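Local coordinates for protein putative NAD(P)H-flavin oxidoreductase (Streptococcus pyogenes serotype M1, PDB 2HAY) that binds flavin mononucleotide and probably uses it to pass electrons from NAD(P)H to acceptors such as flavins or quinones, at residues 10-13 with 14-18; 33-36 with 37-41; 62-65 with 66-70; 175-178 with 179-183. All blocks are in the same frame, centred on the assembly; numbering follows the deposited sequence. Where two conformers were deposited one is given.

Contact 1: 10-13 with 14-18; sequences HQIQ and QALHF
Helix 6-18, the N-terminal helix of this nitroreductase-family subunit, brings His10 and Gln14 together on one flank and Gln13 and His17 on another, each pair a single turn apart. Gln14 CG stands over one face of the His10 ring in a CH-pi contact, 3.8 Å from the centroid. The glutamine amide continues over the rim, its CD 3.6 Å from His10 CE1, with amide and ring planes only 16° apart, so the two flat groups stack. A bend at chi2 (-86°) of Gln14 lays the amide along the imidazole. Beneath them Gln14 N donates to His10 O at 2.7 Å. Gln13 reaches forward instead: with CG anti to its own N (chi1 -157°) and the chain bent beyond it, OE1 takes a weak hydrogen bond from His17 NE2 at 3.2 Å. The His17 ring also sets CD2 3.2 Å from Gln13 O, which lies at its edge and in its plane. On the buried side Ile12 CG2 meets Leu16 CD1 at 4.1 Å, the two side chains pointing the same way. Ala15 and Leu16 pack on helix 137-162 through Ala160, Leu161 and Met157, while Ile12 and Leu16 also meet Leu37 and Ala41 of the second subunit. The amide of Gln11 hydrogen-bonds to Gln11 of that subunit, placing the helix at the dimer interface.

Contact 2: 33-36 with 37-41; sequences EDLA and LILDA
Ala36 O is gripped twice, by Asp40 N at 2.8 Å and by a water that donates to it, also at 2.8 Å. The same water donates to Asp40 OD2 at 2.9 Å, bridging carbonyl and carboxylate one turn apart on helix 32-43. Asp40 CB lies 3.4 Å from Ala36 O, so the root of the side chain packs against the carbonyl while OD2 is joined to it through the water. Asp40 OD2 has a second, charged partner in Lys216 of the second subunit, which forms a salt bridge with it. Leu35 and Leu39 run side by side and point the same way, with Leu35 CG 4.2 Å from Leu39 CD1. Leu39 CG is turned beside its own backbone N (chi1 -75°), which brings it back over Leu35 O at 3.5 Å. Ile38 does likewise: its CG1 sits 3.3 Å from Asp34 O, covering a carbonyl already bonded to Ile38 N. This apolar side faces the subunit's own core, Leu35 and Leu39 resting on strand 84-91 and Ile38 on Met155 of helix 137-162, while Leu37 meets Thr158 of that helix and His9 of the second subunit. The buried Asp40 carboxylate is thus met by a water hydrogen and by a lysine of the partner chain, a pairing that would be expected to favour its ionised form and that ties this helix electrostatically to the other subunit.

Contact 3: 62-65 with 66-70; sequences KPIK and EEIKP
Ile64 and Ile68 supply the apolar part of this one-turn contact on helix 62-68, CG2 of the first lying 4.1 Å from CD1 of the second where the two branched chains cross at a slant. In Ile68, CG1 is swung beside the backbone N (chi1 -77°), which carries CD1 back toward the preceding turn and leaves CG1 3.5 Å from Ile64 O. Both isoleucines rest on Leu59 of strand 54-59, and Ile68 also touches Leu79 of helix 76-81. The backbone bonds start with Glu66 N to Lys62 O at 2.9 Å and include Glu67 N to Pro63 O at 3.0 Å; the bond from Lys69 N to Lys65 O is more bent, 139° at the hydrogen, as the chain passes into a 3-10 turn. Among polar side chains, Glu67 OE2 forms a salt bridge with Lys183 and OE1 a hydrogen bond with His184 NE2, while Lys69 NZ forms a salt bridge with Glu80. The two isoleucines are thus turned to the sheet, whereas Glu67 and Lys69 are tied by their charged ends to separate neighbouring elements, the acid of Glu67 probably stabilised as a carboxylate by its lysine partner.

Contact 4: 175-178 with 179-183; sequences DKVN and HILAK
Asp175 O receives two hydrogen bonds from one residue, His179, which approaches through its ring and its backbone. His179 ND1 donates at 2.6 Å in a nearly straight bond (167° at the hydrogen), and His179 N donates to the same oxygen at 2.9 Å. The two donors come from opposite faces of the carbonyl plane; ND1 stands well above it, 42° out, whereas the oxygen lies in the plane of the imidazole. The ring gets there because CG is placed beside the backbone N (chi1 -74°), folding the imidazole back along the helix. Asp175 OD1 then comes to 3.1 Å from His179 CE1, and this nearby negative charge would probably polarise the ring. Farther round the helix Leu181 CG packs 3.2 Å from Val177 O and 4.3 Å from Val177 CG1. What lies beneath is strand 192-201: Val177 rests on Met197 and Leu181 on Ile194, while Asn178 OD1 accepts from the backbone N of Ile194. The whole is an amphipathic helix laid on the antiparallel sheet of the nitroreductase fold, with a histidine folded back on the carbonyl one turn earlier along its outer flank.

In the fold
All four contacts are single-turn pairings on separate helices, yet they fall into two groups. Contacts 1 and 2 lie on successive helices with centres about 19 Å apart, and both meet the second subunit, which contact 3 touches through Ile64 and contact 4 does not touch. Contacts 3 and 4 are close neighbours, their centres about 11 Å apart: Glu67 OE2 and Lys183 NZ form a salt bridge of 2.8 Å, and Ile68 CG2 packs 4.2 Å from Val177 CG2. Contacts 1 and 4 sit on opposite sides of the chain's centre, about 37 Å from each other. The side chain of His17 in contact 1 is about 9 Å from a bound FMN, with Ile68 and Val177 each about 11 Å away.

Contact 1: 10-13 with 14-18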
ATOM      1  N   HIS B  10      12.228  19.717   5.173  1.00 24.28           N
ATOM      2  CA  HIS B  10      12.574  20.136   3.830  1.00 23.73           C
ATOM      3  C   HIS B  10      12.891  18.949   2.915  1.00 24.13           C
ATOM      4  O   HIS B  10      12.425  18.885   1.785  1.00 24.63           O
ATOM      5  CB  HIS B  10      13.761  21.088   3.903  1.00 23.37           C
ATOM      6  CG  HIS B  10      14.336  21.419   2.570  1.00 23.33           C
ATOM      7  ND1 HIS B  10      13.744  22.317   1.708  1.00 21.55           N
ATOM      8  CD2 HIS B  10      15.461  20.987   1.958  1.00 24.50           C
ATOM      9  CE1 HIS B  10      14.487  22.429   0.627  1.00 25.49           C
ATOM     10  NE2 HIS B  10      15.530  21.624   0.748  1.00 24.65           N
ATOM     11  N   GLN B  11      13.667  18.003   3.421  1.00 24.38           N
ATOM     12  CA  GLN B  11      14.044  16.831   2.659  1.00 25.30           C
ATOM     13  C   GLN B  11      12.839  15.957   2.273  1.00 25.59           C
ATOM     14  O   GLN B  11      12.707  15.521   1.115  1.00 24.90           O
ATOM     15  CB  GLN B  11      15.067  16.052   3.462  1.00 26.04           C
ATOM     16  CG  GLN B  11      15.553  14.783   2.855  1.00 27.83           C
ATOM     17  CD  GLN B  11      16.452  14.010   3.802  1.00 32.77           C
ATOM     18  OE1 GLN B  11      16.617  14.368   4.986  1.00 33.82           O
ATOM     19  NE2 GLN B  11      17.031  12.916   3.288  1.00 33.23           N
ATOM     20  N   ILE B  12      11.952  15.737   3.238  1.00 25.92           N
ATOM     21  CA  ILE B  12      10.705  15.001   2.990  1.00 26.21           C
ATOM     22  C   ILE B  12       9.809  15.798   2.053  1.00 26.46           C
ATOM     23  O   ILE B  12       9.278  15.256   1.094  1.00 26.96           O
ATOM     24  CB  ILE B  12       9.941  14.680   4.281  1.00 26.68           C
ATOM     25  CG1 ILE B  12      10.779  13.768   5.175  1.00 26.47           C
ATOM     26  CG2 ILE B  12       8.581  13.976   3.944  1.00 25.77           C
ATOM     27  CD1 ILE B  12      10.272  13.679   6.609  1.00 24.01           C
ATOM     28  N   GLN B  13       9.671  17.095   2.307  1.00 27.40           N
ATOM     29  CA  GLN B  13       8.833  17.907   1.448  1.00 28.04           C
ATOM     30  C   GLN B  13       9.384  17.947   0.015  1.00 27.48           C
ATOM     31  O   GLN B  13       8.608  17.949  -0.946  1.00 26.83           O
ATOM     32  CB  GLN B  13       8.669  19.290   2.055  1.00 29.14           C
ATOM     33  CG  GLN B  13       7.416  20.052   1.583  1.00 36.15           C
ATOM     34  CD  GLN B  13       6.103  19.557   2.199  1.00 42.07           C
ATOM     35  OE1 GLN B  13       5.254  18.971   1.501  1.00 43.74           O
ATOM     36  NE2 GLN B  13       5.917  19.815   3.507  1.00 44.69           N
ATOM     37  N   GLN B  14      10.712  17.938  -0.146  1.00 26.63           N
ATOM     38  CA  GLN B  14      11.288  17.877  -1.508  1.00 27.35           C
ATOM     39  C   GLN B  14      10.924  16.591  -2.229  1.00 26.80           C
ATOM     40  O   GLN B  14      10.569  16.622  -3.418  1.00 26.52           O
ATOM     41  CB  GLN B  14      12.808  18.064  -1.518  1.00 26.84           C
ATOM     42  CG  GLN B  14      13.242  19.420  -1.012  1.00 28.81           C
ATOM     43  CD  GLN B  14      13.259  20.480  -2.091  1.00 32.68           C
ATOM     44  OE1 GLN B  14      14.251  20.638  -2.803  1.00 33.72           O
ATOM     45  NE2 GLN B  14      12.179  21.246  -2.188  1.00 32.86           N
ATOM     46  N   ALA B  15      10.989  15.484  -1.501  1.00 25.85           N
ATOM     47  CA  ALA B  15      10.708  14.163  -2.066  1.00 27.21           C
ATOM     48  C   ALA B  15       9.234  13.975  -2.452  1.00 28.05           C
ATOM     49  O   ALA B  15       8.938  13.409  -3.498  1.00 28.19           O
ATOM     50  CB  ALA B  15      11.153  13.064  -1.135  1.00 25.59           C
ATOM     51  N   LEU B  16       8.331  14.483  -1.621  1.00 29.94           N
ATOM     52  CA  LEU B  16       6.888  14.419  -1.899  1.00 31.70           C
ATOM     53  C   LEU B  16       6.521  15.191  -3.160  1.00 32.77           C
ATOM     54  O   LEU B  16       5.680  14.752  -3.925  1.00 33.95           O
ATOM     55  CB  LEU B  16       6.073  14.953  -0.710  1.00 31.47           C
ATOM     56  CG  LEU B  16       6.121  14.143   0.581  1.00 30.34           C
ATOM     57  CD1 LEU B  16       5.320  14.853   1.659  1.00 30.42           C
ATOM     58  CD2 LEU B  16       5.585  12.779   0.306  1.00 31.05           C
ATOM     59  N   HIS B  17       7.156  16.336  -3.382  1.00 33.49           N
ATOM     60  CA  HIS B  17       6.861  17.108  -4.565  1.00 34.39           C
ATOM     61  C   HIS B  17       7.674  16.698  -5.799  1.00 33.92           C
ATOM     62  O   HIS B  17       7.221  16.897  -6.922  1.00 34.82           O
ATOM     63  CB  HIS B  17       6.907  18.596  -4.247  1.00 35.32           C
ATOM     64  CG  HIS B  17       5.811  19.026  -3.310  1.00 39.90           C
ATOM     65  ND1 HIS B  17       4.643  19.622  -3.746  1.00 44.29           N
ATOM     66  CD2 HIS B  17       5.689  18.907  -1.963  1.00 41.88           C
ATOM     67  CE1 HIS B  17       3.862  19.872  -2.707  1.00 45.00           C
ATOM     68  NE2 HIS B  17       4.473  19.443  -1.614  1.00 44.29           N
ATOM     69  N   PHE B  18       8.841  16.083  -5.586  1.00 33.36           N
ATOM     70  CA  PHE B  18       9.626  15.460  -6.663  1.00 32.16           C
ATOM     71  C   PHE B  18       8.911  14.271  -7.330  1.00 32.24           C
ATOM     72  O   PHE B  18       8.845  14.199  -8.575  1.00 32.06           O
ATOM     73  CB  PHE B  18      11.010  15.019  -6.170  1.00 31.33           C
ATOM     74  CG  PHE B  18      11.855  14.341  -7.233  1.00 30.99           C
ATOM     75  CD1 PHE B  18      12.071  12.971  -7.192  1.00 29.92           C
ATOM     76  CD2 PHE B  18      12.429  15.081  -8.277  1.00 30.93           C
ATOM     77  CE1 PHE B  18      12.843  12.338  -8.148  1.00 30.09           C
ATOM     78  CE2 PHE B  18      13.207  14.450  -9.256  1.00 29.55           C
ATOM     79  CZ  PHE B  18      13.414  13.080  -9.193  1.00 29.83           C
TER

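Contact 2: 33-36 with 37-41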
ATOM      1  N   GLU B  33      23.936   0.055  -5.461  0.60 30.44           N
ATOM      2  CA  GLU B  33      23.667   0.474  -4.088  0.60 30.66           C
ATOM      3  C   GLU B  33      22.265   1.075  -3.930  0.60 30.05           C
ATOM      4  O   GLU B  33      21.577   0.808  -2.949  0.60 29.99           O
ATOM      5  CB  GLU B  33      24.746   1.441  -3.601  0.60 30.66           C
ATOM      6  CG  GLU B  33      26.161   0.983  -3.927  0.60 32.96           C
ATOM      7  CD  GLU B  33      26.622   1.398  -5.330  0.60 33.86           C
ATOM      8  OE1 GLU B  33      26.764   2.612  -5.584  0.60 37.74           O
ATOM      9  OE2 GLU B  33      26.868   0.518  -6.169  0.60 32.25           O
ATOM     10  N   ASP B  34      21.842   1.870  -4.909  1.00 29.56           N
ATOM     11  CA  ASP B  34      20.532   2.489  -4.864  1.00 29.01           C
ATOM     12  C   ASP B  34      19.421   1.456  -5.048  1.00 28.80           C
ATOM     13  O   ASP B  34      18.445   1.512  -4.323  1.00 28.55           O
ATOM     14  CB  ASP B  34      20.408   3.615  -5.882  1.00 29.51           C
ATOM     15  CG  ASP B  34      21.184   4.880  -5.473  1.00 30.04           C
ATOM     16  OD1 ASP B  34      21.841   4.890  -4.413  1.00 30.50           O
ATOM     17  OD2 ASP B  34      21.141   5.874  -6.225  1.00 31.49           O
ATOM     18  N   LEU B  35      19.578   0.522  -5.993  1.00 27.71           N
ATOM     19  CA  LEU B  35      18.607  -0.542  -6.176  1.00 27.60           C
ATOM     20  C   LEU B  35      18.490  -1.423  -4.915  1.00 26.71           C
ATOM     21  O   LEU B  35      17.395  -1.771  -4.498  1.00 26.43           O
ATOM     22  CB  LEU B  35      18.944  -1.385  -7.433  1.00 27.44           C
ATOM     23  CG  LEU B  35      17.935  -2.487  -7.790  1.00 28.58           C
ATOM     24  CD1 LEU B  35      16.665  -1.848  -8.383  1.00 30.53           C
ATOM     25  CD2 LEU B  35      18.537  -3.551  -8.755  1.00 27.98           C
ATOM     26  N   ALA B  36      19.631  -1.783  -4.328  1.00 26.07           N
ATOM     27  CA  ALA B  36      19.651  -2.578  -3.112  1.00 26.46           C
ATOM     28  C   ALA B  36      18.877  -1.905  -1.952  1.00 26.65           C
ATOM     29  O   ALA B  36      18.080  -2.555  -1.273  1.00 27.58           O
ATOM     30  CB  ALA B  36      21.086  -2.899  -2.708  1.00 25.89           C
ATOM     31  N   LEU B  37      19.102  -0.614  -1.733  1.00 26.60           N
ATOM     32  CA  LEU B  37      18.372   0.131  -0.709  1.00 25.92           C
ATOM     33  C   LEU B  37      16.878   0.146  -0.984  1.00 25.52           C
ATOM     34  O   LEU B  37      16.097  -0.051  -0.059  1.00 26.75           O
ATOM     35  CB  LEU B  37      18.900   1.556  -0.567  1.00 25.80           C
ATOM     36  CG  LEU B  37      18.340   2.405   0.578  1.00 25.70           C
ATOM     37  CD1 LEU B  37      18.550   1.741   1.941  1.00 24.12           C
ATOM     38  CD2 LEU B  37      19.051   3.758   0.539  1.00 27.30           C
ATOM     39  N   ILE B  38      16.489   0.348  -2.235  1.00 24.54           N
ATOM     40  CA  ILE B  38      15.080   0.344  -2.607  1.00 24.83           C
ATOM     41  C   ILE B  38      14.411  -1.013  -2.323  1.00 25.33           C
ATOM     42  O   ILE B  38      13.285  -1.071  -1.800  1.00 24.68           O
ATOM     43  CB  ILE B  38      14.874   0.756  -4.106  1.00 24.96           C
ATOM     44  CG1 ILE B  38      15.196   2.250  -4.322  1.00 24.20           C
ATOM     45  CG2 ILE B  38      13.416   0.450  -4.567  1.00 24.67           C
ATOM     46  CD1 ILE B  38      15.358   2.662  -5.837  1.00 23.51           C
ATOM     47  N   LEU B  39      15.126  -2.095  -2.639  1.00 25.39           N
ATOM     48  CA  LEU B  39      14.631  -3.429  -2.393  1.00 25.42           C
ATOM     49  C   LEU B  39      14.588  -3.755  -0.893  1.00 25.58           C
ATOM     50  O   LEU B  39      13.692  -4.459  -0.433  1.00 25.95           O
ATOM     51  CB  LEU B  39      15.460  -4.451  -3.162  1.00 25.64           C
ATOM     52  CG  LEU B  39      15.194  -4.522  -4.661  1.00 25.09           C
ATOM     53  CD1 LEU B  39      16.286  -5.388  -5.273  1.00 25.33           C
ATOM     54  CD2 LEU B  39      13.817  -5.131  -4.914  1.00 28.32           C
ATOM     55  N   ASP B  40      15.562  -3.245  -0.144  1.00 26.47           N
ATOM     56  CA  ASP B  40      15.572  -3.339   1.324  1.00 26.53           C
ATOM     57  C   ASP B  40      14.342  -2.661   1.924  1.00 26.18           C
ATOM     58  O   ASP B  40      13.805  -3.152   2.903  1.00 26.46           O
ATOM     59  CB  ASP B  40      16.820  -2.697   1.883  1.00 26.91           C
ATOM     60  CG  ASP B  40      17.979  -3.687   2.028  1.00 30.14           C
ATOM     61  OD1 ASP B  40      19.042  -3.252   2.500  1.00 31.96           O
ATOM     62  OD2 ASP B  40      17.839  -4.888   1.684  1.00 30.31           O
ATOM     63  N   ALA B  41      13.873  -1.579   1.292  1.00 25.25           N
ATOM     64  CA  ALA B  41      12.660  -0.875   1.722  1.00 25.88           C
ATOM     65  C   ALA B  41      11.409  -1.758   1.604  1.00 25.61           C
ATOM     66  O   ALA B  41      10.551  -1.758   2.490  1.00 25.78           O
ATOM     67  CB  ALA B  41      12.478   0.456   0.932  1.00 24.60           C
TER
HETATM   68  O   HOH W   1      18.445  -5.307  -1.084  1.00 29.02           O

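Contact 3: 62-65 with 66-70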
ATOM      1  N   LYS B  62      15.081  -8.760 -21.177  1.00 33.03           N
ATOM      2  CA  LYS B  62      14.456  -7.961 -22.253  1.00 33.20           C
ATOM      3  C   LYS B  62      13.385  -8.729 -23.051  1.00 32.16           C
ATOM      4  O   LYS B  62      12.308  -8.190 -23.296  1.00 31.67           O
ATOM      5  CB  LYS B  62      15.499  -7.280 -23.155  1.00 32.59           C
ATOM      6  CG  LYS B  62      16.274  -6.185 -22.413  1.00 35.96           C
ATOM      7  CD  LYS B  62      17.085  -5.282 -23.348  1.00 34.93           C
ATOM      8  CE  LYS B  62      18.044  -4.410 -22.563  1.00 36.60           C
ATOM      9  NZ  LYS B  62      17.350  -3.351 -21.761  1.00 40.87           N
ATOM     10  N   PRO B  63      13.664  -9.985 -23.453  1.00 32.27           N
ATOM     11  CA  PRO B  63      12.598 -10.772 -24.097  1.00 31.90           C
ATOM     12  C   PRO B  63      11.269 -10.837 -23.324  1.00 32.34           C
ATOM     13  O   PRO B  63      10.195 -10.750 -23.938  1.00 32.06           O
ATOM     14  CB  PRO B  63      13.235 -12.154 -24.221  1.00 32.19           C
ATOM     15  CG  PRO B  63      14.716 -11.831 -24.411  1.00 32.02           C
ATOM     16  CD  PRO B  63      14.941 -10.731 -23.424  1.00 32.18           C
ATOM     17  N   ILE B  64      11.337 -10.971 -21.994  1.00 32.56           N
ATOM     18  CA  ILE B  64      10.133 -11.115 -21.178  1.00 32.43           C
ATOM     19  C   ILE B  64       9.389  -9.786 -21.140  1.00 32.54           C
ATOM     20  O   ILE B  64       8.163  -9.761 -21.297  1.00 31.87           O
ATOM     21  CB  ILE B  64      10.419 -11.705 -19.776  1.00 32.20           C
ATOM     22  CG1 ILE B  64      10.851 -13.165 -19.926  1.00 31.51           C
ATOM     23  CG2 ILE B  64       9.169 -11.646 -18.901  1.00 32.95           C
ATOM     24  CD1 ILE B  64      11.446 -13.795 -18.701  1.00 31.16           C
ATOM     25  N   LYS B  65      10.139  -8.689 -20.996  1.00 32.85           N
ATOM     26  CA  LYS B  65       9.572  -7.348 -21.135  1.00 33.18           C
ATOM     27  C   LYS B  65       8.843  -7.163 -22.488  1.00 33.25           C
ATOM     28  O   LYS B  65       7.704  -6.661 -22.513  1.00 33.54           O
ATOM     29  CB  LYS B  65      10.642  -6.273 -20.955  1.00 33.90           C
ATOM     30  CG  LYS B  65      11.264  -6.222 -19.580  1.00 35.45           C
ATOM     31  CD  LYS B  65      11.743  -4.823 -19.273  1.00 39.37           C
ATOM     32  CE  LYS B  65      12.917  -4.850 -18.358  1.00 40.51           C
ATOM     33  NZ  LYS B  65      14.115  -5.187 -19.148  1.00 44.54           N
ATOM     34  N   GLU B  66       9.494  -7.583 -23.576  0.50 33.04           N
ATOM     35  CA  GLU B  66       8.940  -7.489 -24.931  0.50 33.47           C
ATOM     36  C   GLU B  66       7.617  -8.269 -25.065  0.50 33.00           C
ATOM     37  O   GLU B  66       6.659  -7.785 -25.672  0.50 32.96           O
ATOM     38  CB  GLU B  66       9.978  -7.946 -25.987  0.50 33.57           C
ATOM     39  CG  GLU B  66      11.197  -6.986 -26.193  0.50 34.26           C
ATOM     40  CD  GLU B  66      12.332  -7.556 -27.085  0.50 34.92           C
ATOM     41  OE1 GLU B  66      12.121  -8.540 -27.838  0.50 36.30           O
ATOM     42  OE2 GLU B  66      13.459  -7.002 -27.042  0.50 37.22           O
ATOM     43  N   GLU B  67       7.569  -9.462 -24.480  1.00 32.47           N
ATOM     44  CA  GLU B  67       6.356 -10.279 -24.431  1.00 32.88           C
ATOM     45  C   GLU B  67       5.214  -9.690 -23.594  1.00 32.28           C
ATOM     46  O   GLU B  67       4.049  -9.847 -23.945  1.00 32.02           O
ATOM     47  CB  GLU B  67       6.694 -11.677 -23.938  1.00 33.09           C
ATOM     48  CG  GLU B  67       5.704 -12.700 -24.362  1.00 35.53           C
ATOM     49  CD  GLU B  67       6.170 -14.130 -24.088  1.00 37.03           C
ATOM     50  OE1 GLU B  67       7.359 -14.331 -23.723  1.00 35.82           O
ATOM     51  OE2 GLU B  67       5.321 -15.039 -24.245  1.00 37.30           O
ATOM     52  N   ILE B  68       5.542  -9.013 -22.496  1.00 32.73           N
ATOM     53  CA  ILE B  68       4.534  -8.384 -21.633  1.00 32.69           C
ATOM     54  C   ILE B  68       3.883  -7.191 -22.342  1.00 32.82           C
ATOM     55  O   ILE B  68       2.677  -6.975 -22.248  1.00 32.61           O
ATOM     56  CB  ILE B  68       5.149  -7.982 -20.246  1.00 33.16           C
ATOM     57  CG1 ILE B  68       5.304  -9.227 -19.357  1.00 31.94           C
ATOM     58  CG2 ILE B  68       4.327  -6.897 -19.535  1.00 31.70           C
ATOM     59  CD1 ILE B  68       6.171  -8.980 -18.115  1.00 33.81           C
ATOM     60  N   LYS B  69       4.695  -6.464 -23.105  1.00 33.26           N
ATOM     61  CA  LYS B  69       4.339  -5.154 -23.674  1.00 33.73           C
ATOM     62  C   LYS B  69       2.971  -4.999 -24.414  1.00 33.14           C
ATOM     63  O   LYS B  69       2.260  -4.028 -24.146  1.00 32.47           O
ATOM     64  CB  LYS B  69       5.504  -4.651 -24.535  1.00 33.82           C
ATOM     65  CG  LYS B  69       5.760  -3.156 -24.482  1.00 34.98           C
ATOM     66  CD  LYS B  69       6.979  -2.791 -25.350  1.00 36.15           C
ATOM     67  CE  LYS B  69       8.280  -2.742 -24.528  1.00 40.06           C
ATOM     68  NZ  LYS B  69       9.469  -2.542 -25.431  1.00 41.80           N
ATOM     69  N   PRO B  70       2.604  -5.927 -25.340  1.00 32.93           N
ATOM     70  CA  PRO B  70       1.288  -5.808 -25.999  1.00 32.97           C
ATOM     71  C   PRO B  70       0.072  -5.892 -25.066  1.00 32.93           C
ATOM     72  O   PRO B  70      -1.034  -5.521 -25.471  1.00 33.39           O
ATOM     73  CB  PRO B  70       1.245  -7.018 -26.949  1.00 32.82           C
ATOM     74  CG  PRO B  70       2.644  -7.414 -27.148  1.00 33.42           C
ATOM     75  CD  PRO B  70       3.353  -7.088 -25.858  1.00 32.95           C
TER

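Contact 4: 175-178 with 179-183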
ATOM      1  N   ASP B 175      -4.191 -11.717 -16.037  1.00 26.53           N
ATOM      2  CA  ASP B 175      -4.169 -13.130 -16.410  1.00 27.48           C
ATOM      3  C   ASP B 175      -3.090 -13.426 -17.464  1.00 27.40           C
ATOM      4  O   ASP B 175      -2.294 -14.369 -17.312  1.00 26.34           O
ATOM      5  CB  ASP B 175      -5.559 -13.555 -16.915  1.00 28.90           C
ATOM      6  CG  ASP B 175      -5.598 -14.980 -17.454  1.00 30.15           C
ATOM      7  OD1 ASP B 175      -5.801 -15.899 -16.647  1.00 28.80           O
ATOM      8  OD2 ASP B 175      -5.480 -15.158 -18.695  1.00 35.21           O
ATOM      9  N   LYS B 176      -3.075 -12.624 -18.529  1.00 27.08           N
ATOM     10  CA  LYS B 176      -2.096 -12.771 -19.580  1.00 28.22           C
ATOM     11  C   LYS B 176      -0.644 -12.612 -19.100  1.00 27.84           C
ATOM     12  O   LYS B 176       0.220 -13.377 -19.496  1.00 28.11           O
ATOM     13  CB  LYS B 176      -2.393 -11.798 -20.725  1.00 28.36           C
ATOM     14  CG  LYS B 176      -3.643 -12.186 -21.504  1.00 28.96           C
ATOM     15  CD  LYS B 176      -3.934 -11.217 -22.648  1.00 30.31           C
ATOM     16  CE  LYS B 176      -5.357 -11.425 -23.262  1.00 32.57           C
ATOM     17  NZ  LYS B 176      -5.818 -10.120 -23.917  1.00 34.24           N
ATOM     18  N   VAL B 177      -0.394 -11.632 -18.232  1.00 27.83           N
ATOM     19  CA  VAL B 177       0.955 -11.375 -17.710  1.00 27.34           C
ATOM     20  C   VAL B 177       1.382 -12.473 -16.755  1.00 27.47           C
ATOM     21  O   VAL B 177       2.531 -12.935 -16.813  1.00 27.39           O
ATOM     22  CB  VAL B 177       1.050  -9.963 -17.069  1.00 27.05           C
ATOM     23  CG1 VAL B 177       2.349  -9.799 -16.318  1.00 27.01           C
ATOM     24  CG2 VAL B 177       0.947  -8.908 -18.174  1.00 26.84           C
ATOM     25  N   ASN B 178       0.453 -12.894 -15.891  1.00 26.49           N
ATOM     26  CA  ASN B 178       0.627 -14.098 -15.087  1.00 26.38           C
ATOM     27  C   ASN B 178       0.991 -15.314 -15.927  1.00 25.75           C
ATOM     28  O   ASN B 178       1.863 -16.084 -15.563  1.00 25.18           O
ATOM     29  CB  ASN B 178      -0.624 -14.398 -14.256  1.00 25.75           C
ATOM     30  CG  ASN B 178      -0.641 -13.643 -12.913  1.00 26.27           C
ATOM     31  OD1 ASN B 178       0.401 -13.355 -12.350  1.00 26.57           O
ATOM     32  ND2 ASN B 178      -1.836 -13.358 -12.394  1.00 25.06           N
ATOM     33  N   HIS B 179       0.322 -15.489 -17.055  1.00 25.40           N
ATOM     34  CA  HIS B 179       0.659 -16.627 -17.870  1.00 26.18           C
ATOM     35  C   HIS B 179       2.008 -16.512 -18.550  1.00 25.94           C
ATOM     36  O   HIS B 179       2.678 -17.530 -18.737  1.00 26.09           O
ATOM     37  CB  HIS B 179      -0.486 -17.013 -18.810  1.00 26.55           C
ATOM     38  CG  HIS B 179      -1.612 -17.679 -18.081  1.00 27.95           C
ATOM     39  ND1 HIS B 179      -2.540 -16.971 -17.348  1.00 28.22           N
ATOM     40  CD2 HIS B 179      -1.924 -18.986 -17.920  1.00 28.77           C
ATOM     41  CE1 HIS B 179      -3.383 -17.808 -16.777  1.00 28.61           C
ATOM     42  NE2 HIS B 179      -3.041 -19.035 -17.120  1.00 30.49           N
ATOM     43  N   ILE B 180       2.429 -15.292 -18.873  1.00 25.47           N
ATOM     44  CA  ILE B 180       3.754 -15.093 -19.464  1.00 25.71           C
ATOM     45  C   ILE B 180       4.809 -15.391 -18.411  1.00 25.28           C
ATOM     46  O   ILE B 180       5.797 -16.047 -18.702  1.00 25.29           O
ATOM     47  CB  ILE B 180       3.921 -13.664 -20.054  1.00 26.71           C
ATOM     48  CG1 ILE B 180       3.083 -13.512 -21.325  1.00 26.97           C
ATOM     49  CG2 ILE B 180       5.405 -13.312 -20.345  1.00 26.31           C
ATOM     50  CD1 ILE B 180       2.736 -12.042 -21.621  1.00 28.25           C
ATOM     51  N   LEU B 181       4.564 -14.941 -17.181  1.00 25.32           N
ATOM     52  CA  LEU B 181       5.505 -15.120 -16.081  1.00 25.98           C
ATOM     53  C   LEU B 181       5.628 -16.572 -15.660  1.00 26.30           C
ATOM     54  O   LEU B 181       6.729 -17.048 -15.416  1.00 26.07           O
ATOM     55  CB  LEU B 181       5.132 -14.266 -14.867  1.00 25.29           C
ATOM     56  CG  LEU B 181       5.187 -12.744 -15.006  1.00 26.34           C
ATOM     57  CD1 LEU B 181       4.890 -12.082 -13.645  1.00 24.44           C
ATOM     58  CD2 LEU B 181       6.516 -12.305 -15.573  1.00 23.99           C
ATOM     59  N   ALA B 182       4.501 -17.267 -15.571  1.00 26.65           N
ATOM     60  CA  ALA B 182       4.535 -18.712 -15.302  1.00 27.73           C
ATOM     61  C   ALA B 182       5.242 -19.481 -16.425  1.00 28.48           C
ATOM     62  O   ALA B 182       6.032 -20.382 -16.163  1.00 28.68           O
ATOM     63  CB  ALA B 182       3.142 -19.249 -15.074  1.00 27.02           C
ATOM     64  N   LYS B 183       4.971 -19.095 -17.671  1.00 29.30           N
ATOM     65  CA  LYS B 183       5.558 -19.760 -18.829  1.00 30.06           C
ATOM     66  C   LYS B 183       7.098 -19.689 -18.737  1.00 30.04           C
ATOM     67  O   LYS B 183       7.791 -20.658 -19.035  1.00 29.01           O
ATOM     68  CB  LYS B 183       5.022 -19.118 -20.113  1.00 30.28           C
ATOM     69  CG  LYS B 183       5.627 -19.645 -21.408  1.00 32.86           C
ATOM     70  CD  LYS B 183       6.055 -18.498 -22.321  1.00 36.27           C
ATOM     71  CE  LYS B 183       4.945 -18.013 -23.217  1.00 38.08           C
ATOM     72  NZ  LYS B 183       5.513 -17.763 -24.576  1.00 41.11           N
TER